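Local coordinates for protein protease Do-like 1, chloroplastic (PDB 3QO6) that acts as a chloroplast serine protease required at high temperature and may take part in degrading damaged proteins, at residues 81-86 with 112-117; 102-107 with 223-228; 233-238 with 298-303; 256-259 with 263-266; 312-317 with 323-328. One frame throughout, in Å; residues are numbered along the deposited sequence.

Contact 1 (81-86 with 112-117); sequences VTLADQ and NKLRPI
Lys113 NZ is gripped by two partners, Asp85 across the contact and the hydroxyl of Thr87 beside it. The carboxylate reaches it through OD2, with Asp85 OD2 and Lys113 NZ 3.3 Å apart in a salt bridge, while Asp85 OD1 is itself hydrogen-bonded to Thr87 OG1. The three groups thus tie one another down in a small triangle at the protein surface. The two side chains meet at about a right angle: Lys113 is extended except for a bend at chi3 (42°), which turns its last two atoms across the carboxylate. Asp85 is carried by a type I beta turn closed by Gln86 N and Leu83 O, 2.8 Å apart. Below this polar rim Leu83 does the apolar work. Its CD2 lies 3.6 Å from Lys113 O and 4.1 Å from Leu114 CD2, so a single methyl touches both backbone and side chain of segment 112-117. Further in, Leu83 rests on Val31, Phe89 and Ile107, and Leu114 on Val59. Were Lys113 replaced by an alanine, the Asp85 carboxylate would be likely to lose this cationic mate and the Thr87 hydroxyl one partner. The arrangement pins the turn of the hairpin formed by strands 78-82 and 88-97 to the loop that leaves the six-stranded barrel for the next sheet, a connection characteristic of the two-barrel trypsin-like fold.

Contact 2 (102-107 with 223-228); sequences VAVLRI and QLVRFG
Val104 projects from strand 102-107 as a forked bump and meets two consecutive residues of helix 214-227. One prong, CG2, sits against the flank of Leu224, 3.5 Å from Leu224 CD1 and 3.9 Å from Leu224 CB, filling the angle between the base and the end of that side chain. The other prong reaches more loosely toward the next residue, with Val104 CG1 and Val225 CG2 4.4 Å apart. The fork owes its setting to chi1 of -176°, which places CG1 anti to the backbone N and CG2 beside that N. Leu224 returns the fit. Its CD1 enters the shallow hollow between Val102 and Val104, alternate residues on the same side of the strand, and stands 4.5 Å from Val102 CG1. Val104 and Leu224 run past each other in opposite directions, so they touch along their flanks. Strand and helix axes approach to 9.2 Å and cross at -50°. The helix follows the last strand of the second sheet, and here it lies against the outside of the first barrel, as the C-terminal helix does in trypsin-like proteases. Val225 also touches His65 of the adjoining strand, and Val94 packs beside Val104. No hydrogen bond or charge pair crosses between the two segments: the join is made by aliphatic carbons, mostly methyls, so its hold depends on shape and on exclusion of water.

Contact 3 (233-238 with 298-303); sequences PILGIK and SDLYRI
The stretch 233-238 leaves a short beta strand, turns at Gly236 and heads back toward strand form at Lys238, while 298-303 is helical and faces it, the nearest CA atoms (Leu235 and Leu300) being 10.2 Å apart. These are the two walls of a PDZ peptide-binding groove: the loop before strand 238-239 and the helix 297-304 opposite. Gly236 makes the turn with positive phi (81°), at backbone angles where a CB would press on the preceding carbonyl oxygen. A bound peptide takes backbone hydrogen bonds from Leu235, Gly236 and Ile237, and Tyr301 OH grips its backbone from the helix side. Between the walls, Leu300 is the one residue of 298-303 that touches 233-238. It reaches out from the helix because chi1 of -172° swings CG to the side opposite its backbone N, and it splits its two methyls between two partners: Leu300 CD1 lies 4.4 Å from Leu235 CD1, and Leu300 CD2 lies 4.3 Å from Ile237 CD1. The touch is light and entirely aliphatic, and Leu300 also packs on a modified side chain of the peptide, so the residue lines the groove and joins its walls. The helix is tied to the protease part as well, Ser298 OG being hydrogen-bonded to Glu155. One turn along, Arg302 NH2 meets Asp299 OD1 at 3.5 Å, the carboxylate oxygen lying at the edge of the guanidinium and in its plane.

Contact 4 (256-259 with 263-266); sequences LDAP and PAGK
Just past the classic beta bulge that ends strand 253-257 of the PDZ domain, Ala258 and Pro259 pack against Ala264 and Gly265 of the short helix 263-266, the chain doubling back through a tight loop. The closest approach is made by backbone. Gly265 CA stands 3.3 Å from Pro259 O in a CA-H...O contact with an angle of 160° at the hydrogen; Ala258 O lies farther from Gly265 CA, at 3.9 Å, its C=O bond not directed at the glycine. The CA atoms of Ala258 and Gly265 are 4.9 Å apart. Gly265 has ordinary helical angles; what matters is the missing side chain, since a CB would point at the loop and fall only 1.9 Å from Pro259 O. Beside it, Ala258 CB and Ala264 CB touch at 4.4 Å, two methyls small enough to let the helix settle this near. In the bulge Leu256 and Asp257 both face Lys238, and the start of the loop is steadied by Ser271, whose OG is hydrogen-bonded to Ala258 N and weakly to Asp257 OD2. Around the helix, Ala264 packs on Ile237 and Leu269 and bonds through its backbone to Leu235, whereas Pro263 rests on Val328 of strand 326-332, and Lys266 makes a salt bridge to Glu331 of that strand. At the far end, Leu256 and Asp257 meet Phe43 and Leu45 of a second subunit.

Contact 5 (312-317 with 323-328); sequences EVTVEV and KEKISV
Strands 312-317 and 326-328 run antiparallel, their axes 4.5 Å apart at 145°, with Val313-Val328 and Val315-Ile326 as hydrogen-bonded pairs and Thr314-Ser327 as the non-hydrogen-bonded pair between them. The straightest of these bonds is Val328 N to Val313 O (2.7 Å, 176°), and its return, Val313 N to Val328 O, is weak. Val313, Val315, Ile326 and Val328 share one face. There Val315 CG2, set between its own N and carbonyl carbon by chi1 of -38°, reaches across the strands to Ile326 CB at 4.2 Å and Val328 CG2 at 4.3 Å. This is the C-terminal hairpin of the PDZ domain, probably of the circularly permuted kind, and its first strand is bordered on the other side by strand 285-289. Thr314 and Ser327 lie on the reverse face, and Thr314 OG1 comes within 3.7 Å of Lys325 CG, the lysine passing over it obliquely. Near the loop end Glu316 stretches out and crosses Lys323, bent at chi2 and chi4, to form a salt bridge of 3.3 Å between Glu316 OE2 and Lys323 NZ; the same oxygen is hydrogen-bonded to Thr287 OG1. With a leucine in place of Glu316, the Lys323 ammonium would probably lose this countercharge and the Thr287 hydroxyl this partner. At the opposite end a water joins Glu312 OE2 and Ser327 O by two weak bonds.

Contacts 1 and 2 both involve the first barrel of the protease and touch directly, Val81 CG2 lying 3.3 Å from Ile107 CG2. Contact 2 comes nearest to the catalytic centre: the Val102 side chain is about 6 Å from that of Asp101 and about 9 Å from that of His71, both predicted members of the charge relay. Contacts 3, 4 and 5 cluster in the PDZ domain with centres 12 to 13 Å apart. Gly236 O packs on Pro259 CD (3.2 Å) where contacts 3 and 4 meet, and Leu235 CD2 meets Val328 CG1 of contact 5 at 3.7 Å. Contact 3, at the bound peptide, is about 25 Å from contact 2, centre to centre.

Contact 1 (81-86 with 112-117)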
# COMPACT_ATOMS: atom_id res chain seq x y z
N VAL B 81 -20.96 -16.31 -27.45
CA VAL B 81 -21.21 -17.41 -26.54
C VAL B 81 -20.59 -18.68 -27.10
O VAL B 81 -20.74 -18.98 -28.28
CB VAL B 81 -22.74 -17.67 -26.31
CG1 VAL B 81 -23.43 -16.43 -25.78
CG2 VAL B 81 -23.38 -18.11 -27.58
N THR B 82 -19.85 -19.43 -26.27
CA THR B 82 -19.27 -20.69 -26.72
C THR B 82 -20.13 -21.79 -26.13
O THR B 82 -20.43 -21.77 -24.94
CB THR B 82 -17.85 -20.92 -26.22
OG1 THR B 82 -17.00 -19.86 -26.64
CG2 THR B 82 -17.32 -22.22 -26.79
N LEU B 83 -20.51 -22.75 -26.94
CA LEU B 83 -21.34 -23.83 -26.45
C LEU B 83 -20.47 -25.00 -26.00
O LEU B 83 -19.25 -24.98 -26.20
CB LEU B 83 -22.32 -24.27 -27.54
CG LEU B 83 -23.69 -23.56 -27.51
CD1 LEU B 83 -23.51 -22.07 -27.27
CD2 LEU B 83 -24.41 -23.80 -28.81
N ALA B 84 -21.11 -25.99 -25.39
CA ALA B 84 -20.46 -27.18 -24.88
C ALA B 84 -19.34 -27.66 -25.79
O ALA B 84 -18.19 -27.63 -25.40
CB ALA B 84 -21.49 -28.29 -24.68
N ASP B 85 -19.70 -28.08 -27.01
CA ASP B 85 -18.75 -28.59 -28.01
C ASP B 85 -17.67 -27.62 -28.49
O ASP B 85 -16.89 -27.97 -29.36
CB ASP B 85 -19.50 -29.06 -29.24
CG ASP B 85 -20.35 -27.96 -29.86
OD1 ASP B 85 -19.88 -26.81 -29.90
OD2 ASP B 85 -21.48 -28.25 -30.31
N GLN B 86 -17.66 -26.41 -27.96
CA GLN B 86 -16.67 -25.38 -28.32
C GLN B 86 -16.98 -24.52 -29.56
O GLN B 86 -16.21 -23.61 -29.89
CB GLN B 86 -15.29 -26.01 -28.45
CG GLN B 86 -14.82 -26.63 -27.15
CD GLN B 86 -15.00 -25.69 -25.96
OE1 GLN B 86 -14.51 -24.56 -25.97
NE2 GLN B 86 -15.69 -26.17 -24.93
N ASN B 112 -30.30 -28.62 -32.60
CA ASN B 112 -29.79 -29.90 -32.09
C ASN B 112 -28.70 -29.73 -31.04
O ASN B 112 -28.51 -30.61 -30.20
CB ASN B 112 -29.25 -30.77 -33.25
CG ASN B 112 -27.82 -30.40 -33.66
OD1 ASN B 112 -27.58 -29.34 -34.26
ND2 ASN B 112 -26.85 -31.27 -33.35
N LYS B 113 -27.98 -28.61 -31.11
CA LYS B 113 -26.90 -28.33 -30.18
C LYS B 113 -27.38 -27.40 -29.07
O LYS B 113 -26.59 -26.65 -28.50
CB LYS B 113 -25.74 -27.70 -30.95
CG LYS B 113 -25.05 -28.68 -31.87
CD LYS B 113 -24.05 -27.99 -32.79
CE LYS B 113 -23.22 -26.93 -32.05
NZ LYS B 113 -22.12 -26.38 -32.90
N LEU B 114 -28.67 -27.47 -28.76
CA LEU B 114 -29.28 -26.64 -27.73
C LEU B 114 -30.18 -27.40 -26.75
O LEU B 114 -31.28 -27.85 -27.10
CB LEU B 114 -30.11 -25.52 -28.37
CG LEU B 114 -29.39 -24.39 -29.11
CD1 LEU B 114 -30.40 -23.44 -29.72
CD2 LEU B 114 -28.48 -23.63 -28.16
N ARG B 115 -29.71 -27.52 -25.51
CA ARG B 115 -30.49 -28.17 -24.47
C ARG B 115 -30.97 -27.09 -23.52
O ARG B 115 -30.17 -26.40 -22.91
CB ARG B 115 -29.63 -29.18 -23.69
CG ARG B 115 -30.36 -29.91 -22.55
CD ARG B 115 -29.44 -30.92 -21.82
NE ARG B 115 -30.14 -31.69 -20.78
CZ ARG B 115 -30.36 -31.26 -19.54
NH1 ARG B 115 -29.93 -30.06 -19.17
NH2 ARG B 115 -31.02 -32.01 -18.66
N PRO B 116 -32.28 -26.87 -23.43
CA PRO B 116 -32.70 -25.82 -22.49
C PRO B 116 -32.75 -26.47 -21.09
O PRO B 116 -33.32 -27.56 -20.94
CB PRO B 116 -34.07 -25.40 -23.04
CG PRO B 116 -34.60 -26.66 -23.65
CD PRO B 116 -33.39 -27.26 -24.34
N ILE B 117 -32.13 -25.84 -20.08
CA ILE B 117 -32.14 -26.44 -18.74
C ILE B 117 -33.55 -26.58 -18.26
O ILE B 117 -34.40 -25.76 -18.55
CB ILE B 117 -31.40 -25.63 -17.63
CG1 ILE B 117 -31.38 -24.17 -18.00
CG2 ILE B 117 -30.02 -26.20 -17.37
CD1 ILE B 117 -32.75 -23.59 -18.20

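Contact 2 (102-107 with 223-228)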
# COMPACT_ATOMS: atom_id res chain seq x y z
N VAL B 102 -30.56 -9.60 -14.48
CA VAL B 102 -30.87 -10.67 -15.43
C VAL B 102 -30.78 -10.16 -16.88
O VAL B 102 -31.23 -9.06 -17.18
CB VAL B 102 -32.29 -11.15 -15.23
CG1 VAL B 102 -32.68 -12.09 -16.35
CG2 VAL B 102 -32.40 -11.82 -13.90
N ALA B 103 -30.21 -10.95 -17.77
CA ALA B 103 -30.11 -10.53 -19.16
C ALA B 103 -30.38 -11.66 -20.12
O ALA B 103 -30.10 -12.82 -19.81
CB ALA B 103 -28.74 -9.97 -19.41
N VAL B 104 -30.97 -11.35 -21.27
CA VAL B 104 -31.21 -12.42 -22.24
C VAL B 104 -30.49 -12.18 -23.56
O VAL B 104 -30.46 -11.08 -24.08
CB VAL B 104 -32.69 -12.61 -22.55
CG1 VAL B 104 -32.83 -13.80 -23.48
CG2 VAL B 104 -33.48 -12.84 -21.28
N LEU B 105 -29.91 -13.25 -24.09
CA LEU B 105 -29.18 -13.18 -25.33
C LEU B 105 -29.82 -14.11 -26.33
O LEU B 105 -30.63 -14.98 -25.96
CB LEU B 105 -27.74 -13.62 -25.11
CG LEU B 105 -26.60 -12.62 -24.93
CD1 LEU B 105 -27.01 -11.35 -24.21
CD2 LEU B 105 -25.49 -13.33 -24.18
N ARG B 106 -29.48 -13.92 -27.60
CA ARG B 106 -29.98 -14.79 -28.66
C ARG B 106 -28.83 -15.08 -29.59
O ARG B 106 -27.99 -14.21 -29.86
CB ARG B 106 -31.11 -14.13 -29.46
CG ARG B 106 -31.99 -15.14 -30.21
CD ARG B 106 -32.79 -14.50 -31.37
NE ARG B 106 -33.71 -15.48 -31.98
CZ ARG B 106 -35.03 -15.53 -31.77
NH1 ARG B 106 -35.61 -14.64 -30.96
NH2 ARG B 106 -35.76 -16.48 -32.34
N ILE B 107 -28.77 -16.32 -30.04
CA ILE B 107 -27.75 -16.74 -30.97
C ILE B 107 -28.42 -17.57 -32.05
O ILE B 107 -29.50 -18.15 -31.85
CB ILE B 107 -26.61 -17.57 -30.30
CG1 ILE B 107 -27.16 -18.85 -29.69
CG2 ILE B 107 -25.87 -16.73 -29.28
CD1 ILE B 107 -26.08 -19.85 -29.31
N GLN B 223 -40.92 -11.64 -20.25
CA GLN B 223 -41.08 -10.25 -20.63
C GLN B 223 -39.98 -9.75 -21.52
O GLN B 223 -40.20 -8.91 -22.39
CB GLN B 223 -41.14 -9.38 -19.40
CG GLN B 223 -42.30 -9.69 -18.51
CD GLN B 223 -42.29 -8.77 -17.33
OE1 GLN B 223 -42.41 -7.55 -17.49
NE2 GLN B 223 -42.13 -9.34 -16.13
N LEU B 224 -38.77 -10.24 -21.30
CA LEU B 224 -37.67 -9.79 -22.12
C LEU B 224 -37.73 -10.32 -23.55
O LEU B 224 -37.32 -9.63 -24.49
CB LEU B 224 -36.35 -10.19 -21.46
CG LEU B 224 -35.91 -9.32 -20.28
CD1 LEU B 224 -34.62 -9.89 -19.72
CD2 LEU B 224 -35.70 -7.87 -20.75
N VAL B 225 -38.24 -11.54 -23.73
CA VAL B 225 -38.31 -12.13 -25.07
C VAL B 225 -39.49 -11.55 -25.85
O VAL B 225 -39.44 -11.43 -27.06
CB VAL B 225 -38.43 -13.67 -25.00
CG1 VAL B 225 -38.67 -14.22 -26.36
CG2 VAL B 225 -37.13 -14.28 -24.44
N ARG B 226 -40.54 -11.17 -25.13
CA ARG B 226 -41.73 -10.60 -25.75
C ARG B 226 -41.60 -9.14 -26.14
O ARG B 226 -41.94 -8.76 -27.26
CB ARG B 226 -42.91 -10.66 -24.80
CG ARG B 226 -43.43 -12.01 -24.49
CD ARG B 226 -44.71 -11.82 -23.74
NE ARG B 226 -45.20 -13.08 -23.23
CZ ARG B 226 -46.16 -13.19 -22.33
NH1 ARG B 226 -46.73 -12.09 -21.83
NH2 ARG B 226 -46.53 -14.39 -21.91
N PHE B 227 -41.13 -8.34 -25.20
CA PHE B 227 -41.02 -6.91 -25.40
C PHE B 227 -39.61 -6.34 -25.32
O PHE B 227 -39.38 -5.16 -25.59
CB PHE B 227 -41.93 -6.26 -24.38
CG PHE B 227 -43.27 -6.94 -24.24
CD1 PHE B 227 -43.65 -7.52 -23.04
CD2 PHE B 227 -44.18 -6.96 -25.31
CE1 PHE B 227 -44.93 -8.10 -22.89
CE2 PHE B 227 -45.44 -7.53 -25.17
CZ PHE B 227 -45.81 -8.10 -23.95
N GLY B 228 -38.66 -7.18 -24.91
CA GLY B 228 -37.27 -6.77 -24.81
C GLY B 228 -37.01 -5.72 -23.76
O GLY B 228 -36.03 -5.00 -23.84

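Contact 3 (233-238 with 298-303)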
# COMPACT_ATOMS: atom_id res chain seq x y z
N PRO B 233 -42.60 0.07 -12.02
CA PRO B 233 -43.21 1.27 -11.43
C PRO B 233 -42.27 2.16 -10.63
O PRO B 233 -41.28 1.70 -10.09
CB PRO B 233 -44.29 0.68 -10.53
CG PRO B 233 -43.57 -0.59 -10.00
CD PRO B 233 -42.93 -1.15 -11.24
N ILE B 234 -42.58 3.45 -10.56
CA ILE B 234 -41.78 4.36 -9.76
C ILE B 234 -42.67 5.35 -9.06
O ILE B 234 -43.76 5.65 -9.55
CB ILE B 234 -40.80 5.17 -10.58
CG1 ILE B 234 -41.55 6.16 -11.46
CG2 ILE B 234 -39.92 4.24 -11.35
CD1 ILE B 234 -40.61 7.18 -12.09
N LEU B 235 -42.19 5.86 -7.93
CA LEU B 235 -42.91 6.85 -7.12
C LEU B 235 -42.46 8.20 -7.61
O LEU B 235 -43.15 9.21 -7.44
CB LEU B 235 -42.50 6.76 -5.66
CG LEU B 235 -43.49 6.28 -4.61
CD1 LEU B 235 -42.77 6.33 -3.27
CD2 LEU B 235 -44.71 7.17 -4.56
N GLY B 236 -41.28 8.20 -8.22
CA GLY B 236 -40.76 9.44 -8.72
C GLY B 236 -40.09 10.28 -7.65
O GLY B 236 -40.26 11.51 -7.62
N ILE B 237 -39.35 9.64 -6.73
CA ILE B 237 -38.62 10.41 -5.71
C ILE B 237 -37.17 9.96 -5.54
O ILE B 237 -36.85 8.78 -5.71
CB ILE B 237 -39.29 10.34 -4.32
CG1 ILE B 237 -39.08 8.97 -3.69
CG2 ILE B 237 -40.77 10.57 -4.43
CD1 ILE B 237 -39.45 8.94 -2.25
N LYS B 238 -36.29 10.92 -5.26
CA LYS B 238 -34.88 10.63 -4.97
C LYS B 238 -34.81 10.83 -3.47
O LYS B 238 -35.14 11.90 -2.98
CB LYS B 238 -33.93 11.62 -5.64
CG LYS B 238 -33.53 11.24 -7.05
CD LYS B 238 -32.65 12.30 -7.68
CE LYS B 238 -32.34 12.03 -9.16
NZ LYS B 238 -31.46 13.11 -9.74
N SER B 298 -34.43 0.15 2.28
CA SER B 298 -34.81 -1.24 2.02
C SER B 298 -36.31 -1.47 2.14
O SER B 298 -36.91 -2.16 1.31
CB SER B 298 -34.09 -2.19 2.99
OG SER B 298 -34.76 -3.44 3.09
N ASP B 299 -36.92 -0.92 3.18
CA ASP B 299 -38.34 -1.08 3.40
C ASP B 299 -39.15 -0.52 2.24
O ASP B 299 -40.08 -1.17 1.76
CB ASP B 299 -38.78 -0.42 4.71
CG ASP B 299 -38.29 -1.18 5.95
OD1 ASP B 299 -38.16 -2.43 5.88
OD2 ASP B 299 -38.07 -0.52 7.00
N LEU B 300 -38.78 0.68 1.79
CA LEU B 300 -39.49 1.31 0.69
C LEU B 300 -39.34 0.45 -0.55
O LEU B 300 -40.31 -0.00 -1.14
CB LEU B 300 -38.93 2.71 0.43
CG LEU B 300 -39.69 3.59 -0.56
CD1 LEU B 300 -41.12 3.82 -0.06
CD2 LEU B 300 -38.93 4.92 -0.76
N TYR B 301 -38.09 0.21 -0.93
CA TYR B 301 -37.78 -0.61 -2.09
C TYR B 301 -38.57 -1.88 -2.10
O TYR B 301 -39.28 -2.17 -3.05
CB TYR B 301 -36.31 -0.97 -2.10
CG TYR B 301 -35.45 0.05 -2.77
CD1 TYR B 301 -34.33 0.58 -2.12
CD2 TYR B 301 -35.77 0.51 -4.05
CE1 TYR B 301 -33.55 1.54 -2.73
CE2 TYR B 301 -34.99 1.47 -4.66
CZ TYR B 301 -33.88 1.98 -4.00
OH TYR B 301 -33.08 2.94 -4.60
N ARG B 302 -38.41 -2.62 -1.02
CA ARG B 302 -39.06 -3.90 -0.85
C ARG B 302 -40.55 -3.80 -1.10
O ARG B 302 -41.12 -4.59 -1.84
CB ARG B 302 -38.78 -4.43 0.56
CG ARG B 302 -39.22 -5.85 0.83
CD ARG B 302 -39.01 -6.21 2.30
NE ARG B 302 -39.46 -5.14 3.20
CZ ARG B 302 -40.69 -4.62 3.23
NH1 ARG B 302 -41.65 -5.06 2.41
NH2 ARG B 302 -40.97 -3.63 4.08
N ILE B 303 -41.18 -2.79 -0.49
CA ILE B 303 -42.61 -2.63 -0.64
C ILE B 303 -43.05 -2.28 -2.06
O ILE B 303 -44.01 -2.85 -2.55
CB ILE B 303 -43.12 -1.59 0.36
CG1 ILE B 303 -44.58 -1.87 0.68
CG2 ILE B 303 -43.00 -0.22 -0.22
CD1 ILE B 303 -44.84 -3.31 1.08

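Contact 4 (256-259 with 263-266)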
# COMPACT_ATOMS: atom_id res chain seq x y z
N LEU B 256 -35.82 13.78 -0.84
CA LEU B 256 -34.98 14.91 -1.13
C LEU B 256 -35.60 15.65 -2.30
O LEU B 256 -35.62 16.88 -2.33
CB LEU B 256 -33.58 14.42 -1.49
CG LEU B 256 -32.89 13.60 -0.39
CD1 LEU B 256 -31.50 13.17 -0.84
CD2 LEU B 256 -32.79 14.43 0.89
N ASP B 257 -36.11 14.90 -3.28
CA ASP B 257 -36.71 15.51 -4.46
C ASP B 257 -37.86 14.70 -5.07
O ASP B 257 -37.80 13.46 -5.16
CB ASP B 257 -35.65 15.76 -5.54
CG ASP B 257 -36.12 16.73 -6.60
OD1 ASP B 257 -35.78 16.53 -7.78
OD2 ASP B 257 -36.80 17.70 -6.26
N ALA B 258 -38.90 15.42 -5.47
CA ALA B 258 -40.07 14.83 -6.10
C ALA B 258 -40.34 15.74 -7.27
O ALA B 258 -41.09 16.74 -7.14
CB ALA B 258 -41.26 14.82 -5.16
N PRO B 259 -39.72 15.44 -8.42
CA PRO B 259 -39.84 16.20 -9.68
C PRO B 259 -41.32 16.37 -10.00
O PRO B 259 -42.09 15.41 -9.93
CB PRO B 259 -39.12 15.32 -10.69
CG PRO B 259 -38.08 14.61 -9.86
CD PRO B 259 -38.90 14.24 -8.63
N PRO B 263 -44.83 10.78 -10.44
CA PRO B 263 -45.99 10.44 -9.62
C PRO B 263 -46.16 11.19 -8.31
O PRO B 263 -47.19 11.83 -8.11
CB PRO B 263 -45.85 8.95 -9.43
CG PRO B 263 -45.24 8.52 -10.72
CD PRO B 263 -44.18 9.56 -10.95
N ALA B 264 -45.17 11.11 -7.41
CA ALA B 264 -45.27 11.83 -6.13
C ALA B 264 -45.25 13.34 -6.37
O ALA B 264 -45.76 14.14 -5.57
CB ALA B 264 -44.13 11.43 -5.21
N GLY B 265 -44.64 13.73 -7.48
CA GLY B 265 -44.62 15.14 -7.81
C GLY B 265 -46.04 15.62 -8.11
O GLY B 265 -46.54 16.53 -7.44
N LYS B 266 -46.69 15.01 -9.10
CA LYS B 266 -48.06 15.36 -9.48
C LYS B 266 -48.98 15.18 -8.29
O LYS B 266 -50.01 15.85 -8.19
CB LYS B 266 -48.55 14.49 -10.63
CG LYS B 266 -47.73 14.61 -11.90
CD LYS B 266 -48.01 13.45 -12.84
CE LYS B 266 -46.95 13.39 -13.91
NZ LYS B 266 -47.18 12.29 -14.89

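Contact 5 (312-317 with 323-328)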
# COMPACT_ATOMS: atom_id res chain seq x y z
N GLU B 312 -52.52 2.52 -7.48
CA GLU B 312 -52.65 3.76 -6.76
C GLU B 312 -52.27 3.48 -5.32
O GLU B 312 -53.06 3.00 -4.52
CB GLU B 312 -54.07 4.32 -6.81
CG GLU B 312 -54.12 5.73 -6.26
CD GLU B 312 -55.51 6.21 -5.92
OE1 GLU B 312 -56.20 5.50 -5.14
OE2 GLU B 312 -55.92 7.29 -6.41
N VAL B 313 -51.02 3.76 -5.00
CA VAL B 313 -50.49 3.53 -3.67
C VAL B 313 -50.74 4.71 -2.74
O VAL B 313 -50.56 5.87 -3.12
CB VAL B 313 -49.00 3.25 -3.77
CG1 VAL B 313 -48.36 3.45 -2.44
CG2 VAL B 313 -48.80 1.84 -4.26
N THR B 314 -51.16 4.40 -1.52
CA THR B 314 -51.42 5.43 -0.53
C THR B 314 -50.21 5.53 0.40
O THR B 314 -49.89 4.60 1.14
CB THR B 314 -52.75 5.13 0.26
OG1 THR B 314 -52.76 5.85 1.50
CG2 THR B 314 -52.92 3.66 0.53
N VAL B 315 -49.54 6.67 0.34
CA VAL B 315 -48.35 6.89 1.15
C VAL B 315 -48.54 7.92 2.25
O VAL B 315 -49.10 9.00 2.05
CB VAL B 315 -47.12 7.33 0.26
CG1 VAL B 315 -47.14 6.57 -1.06
CG2 VAL B 315 -47.14 8.82 0.00
N GLU B 316 -48.02 7.58 3.42
CA GLU B 316 -48.10 8.44 4.59
C GLU B 316 -46.76 9.15 4.80
O GLU B 316 -45.72 8.51 4.81
CB GLU B 316 -48.46 7.56 5.78
CG GLU B 316 -48.31 8.18 7.15
CD GLU B 316 -48.47 7.11 8.23
OE1 GLU B 316 -49.57 6.52 8.33
OE2 GLU B 316 -47.48 6.86 8.97
N VAL B 317 -46.80 10.46 4.95
CA VAL B 317 -45.58 11.22 5.17
C VAL B 317 -45.63 12.02 6.47
O VAL B 317 -46.70 12.21 7.05
CB VAL B 317 -45.32 12.25 4.04
CG1 VAL B 317 -45.35 11.55 2.70
CG2 VAL B 317 -46.35 13.38 4.08
N LYS B 323 -48.74 14.55 10.65
CA LYS B 323 -48.80 13.46 9.70
C LYS B 323 -49.55 13.84 8.42
O LYS B 323 -50.02 14.97 8.27
CB LYS B 323 -49.44 12.22 10.34
CG LYS B 323 -48.65 10.93 10.07
CD LYS B 323 -47.16 11.15 10.32
CE LYS B 323 -46.33 9.88 10.15
NZ LYS B 323 -46.42 8.95 11.32
N GLU B 324 -49.63 12.88 7.50
CA GLU B 324 -50.29 13.05 6.21
C GLU B 324 -50.61 11.70 5.61
O GLU B 324 -50.26 10.64 6.16
CB GLU B 324 -49.39 13.77 5.21
CG GLU B 324 -49.22 15.24 5.45
CD GLU B 324 -50.43 16.02 5.05
OE1 GLU B 324 -50.86 15.90 3.88
OE2 GLU B 324 -50.96 16.76 5.91
N LYS B 325 -51.25 11.74 4.46
CA LYS B 325 -51.64 10.55 3.74
C LYS B 325 -51.79 11.11 2.34
O LYS B 325 -52.40 12.15 2.17
CB LYS B 325 -52.98 10.05 4.29
CG LYS B 325 -53.47 8.71 3.78
CD LYS B 325 -54.71 8.25 4.58
CE LYS B 325 -55.34 6.98 4.01
NZ LYS B 325 -56.22 6.28 4.99
N ILE B 326 -51.18 10.46 1.35
CA ILE B 326 -51.26 10.95 -0.03
C ILE B 326 -51.34 9.78 -0.99
O ILE B 326 -50.61 8.80 -0.87
CB ILE B 326 -50.03 11.83 -0.39
CG1 ILE B 326 -49.98 13.03 0.56
CG2 ILE B 326 -50.11 12.30 -1.84
CD1 ILE B 326 -48.91 14.03 0.25
N SER B 327 -52.27 9.86 -1.93
CA SER B 327 -52.36 8.77 -2.87
C SER B 327 -51.54 9.11 -4.10
O SER B 327 -51.65 10.19 -4.68
CB SER B 327 -53.83 8.49 -3.24
OG SER B 327 -54.36 7.46 -2.43
N VAL B 328 -50.68 8.17 -4.47
CA VAL B 328 -49.84 8.35 -5.63
C VAL B 328 -50.05 7.18 -6.56
O VAL B 328 -50.10 6.03 -6.12
CB VAL B 328 -48.36 8.40 -5.24
CG1 VAL B 328 -47.51 8.77 -6.44
CG2 VAL B 328 -48.17 9.41 -4.13
O HOH W 1 -53.28 9.13 -7.17